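Local coordinates for protein acetyltransferase (Escherichia coli, PDB 7BYY) that probably acetylates the amino group of glycyl-tRNA with acetyl-CoA, acting as the toxin of a toxin-antitoxin system in the GNAT family, at residues D117-C120 with D121-H125. The protein carries 1 engineered substitution. Residues are numbered along the deposited sequence; the frame is centred on the assembly and turned at random.
Sequences DLLC and DFFEH
L119 lies over one face of the F123 ring, one turn further along helix 114-132, the crossover helix of the beta-alpha-beta unit between strands 94-105 and 137-142 in this GNAT fold. The evidence is the position of L119 CG, 4.0 Å from the ring centroid of F123 and 24° off its normal: a CH-pi contact displaced toward the rim. The CD2 branch of L119 meets F123 CZ at 3.6 Å; its CD1 branch stays near F123 CE1, at 4.1 Å, and only loosely reaches CD2 of F122, at 4.3 Å. With chi1 at -163°, CG of L119 stands opposite the backbone N, where it can lie over the F123 ring, and chi2 then directs the two methyls. L119 O also lies over a face of the F123 ring, while it sits near the plane of the F122 ring, at the edge.

The neighbouring rings cover different elements: F122 meets V98 and L100 of strand 94-105, and F123 packs on I177 of helix 174-187. E124 OE1 is hydrogen-bonded to H185 of the C-terminal histidine tag. Four successive i to i+4 backbone bonds fix the spacing of these side chains, including F123 N to L119 O at 2.7 Å, with an N-H...O angle of 150°.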
ATOM      1  N   ASP A 117      15.892 -15.995   3.544  1.00 44.86           N
ATOM      2  CA  ASP A 117      15.769 -15.874   2.096  1.00 43.04           C
ATOM      3  C   ASP A 117      14.386 -15.373   1.701  1.00 45.74           C
ATOM      4  O   ASP A 117      14.246 -14.575   0.766  1.00 45.01           O
ATOM      5  CB  ASP A 117      16.063 -17.218   1.433  1.00 43.77           C
ATOM      6  CG  ASP A 117      17.516 -17.617   1.549  1.00 47.08           C
ATOM      7  OD1 ASP A 117      18.334 -16.779   1.988  1.00 48.31           O
ATOM      8  OD2 ASP A 117      17.843 -18.771   1.203  1.00 49.59           O
ATOM      9  N   LEU A 118      13.350 -15.825   2.411  1.00 48.37           N
ATOM     10  CA  LEU A 118      12.006 -15.323   2.159  1.00 45.85           C
ATOM     11  C   LEU A 118      11.852 -13.879   2.609  1.00 44.25           C
ATOM     12  O   LEU A 118      11.110 -13.114   1.982  1.00 46.18           O
ATOM     13  CB  LEU A 118      10.975 -16.203   2.859  1.00 46.03           C
ATOM     14  CG  LEU A 118      10.072 -16.975   1.901  1.00 45.76           C
ATOM     15  CD1 LEU A 118       9.171 -17.916   2.663  1.00 45.35           C
ATOM     16  CD2 LEU A 118       9.265 -16.030   1.020  1.00 43.83           C
ATOM     17  N   LEU A 119      12.531 -13.490   3.690  1.00 37.90           N
ATOM     18  CA  LEU A 119      12.415 -12.117   4.164  1.00 36.38           C
ATOM     19  C   LEU A 119      13.098 -11.142   3.213  1.00 39.88           C
ATOM     20  O   LEU A 119      12.594 -10.037   2.984  1.00 39.29           O
ATOM     21  CB  LEU A 119      12.997 -11.992   5.568  1.00 29.90           C
ATOM     22  CG  LEU A 119      12.559 -10.726   6.304  1.00 30.00           C
ATOM     23  CD1 LEU A 119      11.096 -10.819   6.714  1.00 29.55           C
ATOM     24  CD2 LEU A 119      13.439 -10.473   7.508  1.00 31.34           C
ATOM     25  N   CYS A 120      14.244 -11.529   2.651  1.00 44.73           N
ATOM     26  CA  CYS A 120      14.908 -10.648   1.699  1.00 50.34           C
ATOM     27  C   CYS A 120      14.152 -10.586   0.378  1.00 52.40           C
ATOM     28  O   CYS A 120      14.156  -9.544  -0.287  1.00 53.02           O
ATOM     29  CB  CYS A 120      16.354 -11.093   1.479  1.00 56.99           C
ATOM     30  SG  CYS A 120      17.557 -10.182   2.491  1.00 63.75           S
ATOM     31  N   ASP A 121      13.490 -11.678  -0.015  1.00 56.33           N
ATOM     32  CA  ASP A 121      12.614 -11.607  -1.180  1.00 57.34           C
ATOM     33  C   ASP A 121      11.375 -10.774  -0.884  1.00 53.76           C
ATOM     34  O   ASP A 121      10.837 -10.118  -1.783  1.00 53.86           O
ATOM     35  CB  ASP A 121      12.219 -13.013  -1.638  1.00 62.51           C
ATOM     36  CG  ASP A 121      13.354 -13.737  -2.341  1.00 68.79           C
ATOM     37  OD1 ASP A 121      13.501 -14.960  -2.133  1.00 70.96           O
ATOM     38  OD2 ASP A 121      14.103 -13.079  -3.097  1.00 71.29           O
ATOM     39  N   PHE A 122      10.917 -10.779   0.369  1.00 48.08           N
ATOM     40  CA  PHE A 122       9.812  -9.912   0.758  1.00 42.04           C
ATOM     41  C   PHE A 122      10.258  -8.457   0.833  1.00 41.17           C
ATOM     42  O   PHE A 122       9.502  -7.550   0.469  1.00 39.73           O
ATOM     43  CB  PHE A 122       9.237 -10.376   2.096  1.00 39.72           C
ATOM     44  CG  PHE A 122       8.298  -9.394   2.728  1.00 37.61           C
ATOM     45  CD1 PHE A 122       7.024  -9.207   2.215  1.00 38.11           C
ATOM     46  CD2 PHE A 122       8.684  -8.662   3.839  1.00 33.94           C
ATOM     47  CE1 PHE A 122       6.155  -8.303   2.797  1.00 38.45           C
ATOM     48  CE2 PHE A 122       7.823  -7.758   4.423  1.00 33.97           C
ATOM     49  CZ  PHE A 122       6.555  -7.580   3.904  1.00 37.00           C
ATOM     50  N   PHE A 123      11.485  -8.217   1.301  1.00 42.97           N
ATOM     51  CA  PHE A 123      12.015  -6.858   1.330  1.00 43.90           C
ATOM     52  C   PHE A 123      12.128  -6.282  -0.076  1.00 43.01           C
ATOM     53  O   PHE A 123      11.848  -5.098  -0.296  1.00 39.38           O
ATOM     54  CB  PHE A 123      13.378  -6.836   2.026  1.00 44.85           C
ATOM     55  CG  PHE A 123      13.297  -6.913   3.523  1.00 46.51           C
ATOM     56  CD1 PHE A 123      12.069  -6.894   4.170  1.00 47.13           C
ATOM     57  CD2 PHE A 123      14.449  -7.005   4.288  1.00 46.77           C
ATOM     58  CE1 PHE A 123      11.994  -6.965   5.551  1.00 47.97           C
ATOM     59  CE2 PHE A 123      14.380  -7.076   5.669  1.00 47.34           C
ATOM     60  CZ  PHE A 123      13.151  -7.056   6.301  1.00 47.05           C
ATOM     61  N   GLU A 124      12.539  -7.107  -1.041  1.00 47.43           N
ATOM     62  CA  GLU A 124      12.611  -6.639  -2.420  1.00 49.63           C
ATOM     63  C   GLU A 124      11.232  -6.287  -2.958  1.00 45.13           C
ATOM     64  O   GLU A 124      11.094  -5.349  -3.753  1.00 45.01           O
ATOM     65  CB  GLU A 124      13.271  -7.695  -3.304  1.00 55.25           C
ATOM     66  CG  GLU A 124      13.791  -7.149  -4.618  1.00 62.71           C
ATOM     67  CD  GLU A 124      15.079  -6.369  -4.447  1.00 71.00           C
ATOM     68  OE1 GLU A 124      16.033  -6.925  -3.856  1.00 74.49           O
ATOM     69  OE2 GLU A 124      15.140  -5.203  -4.902  1.00 74.08           O
ATOM     70  N   HIS A 125      10.201  -7.022  -2.538  1.00 39.39           N
ATOM     71  CA  HIS A 125       8.847  -6.688  -2.958  1.00 37.53           C
ATOM     72  C   HIS A 125       8.339  -5.434  -2.260  1.00 36.43           C
ATOM     73  O   HIS A 125       7.590  -4.652  -2.861  1.00 36.11           O
ATOM     74  CB  HIS A 125       7.909  -7.862  -2.690  1.00 39.27           C
ATOM     75  CG  HIS A 125       6.618  -7.780  -3.439  1.00 39.72           C
ATOM     76  ND1 HIS A 125       6.533  -7.992  -4.799  1.00 40.82           N
ATOM     77  CD2 HIS A 125       5.362  -7.497  -3.023  1.00 40.29           C
ATOM     78  CE1 HIS A 125       5.278  -7.852  -5.185  1.00 41.56           C
ATOM     79  NE2 HIS A 125       4.546  -7.551  -4.126  1.00 39.87           N
TER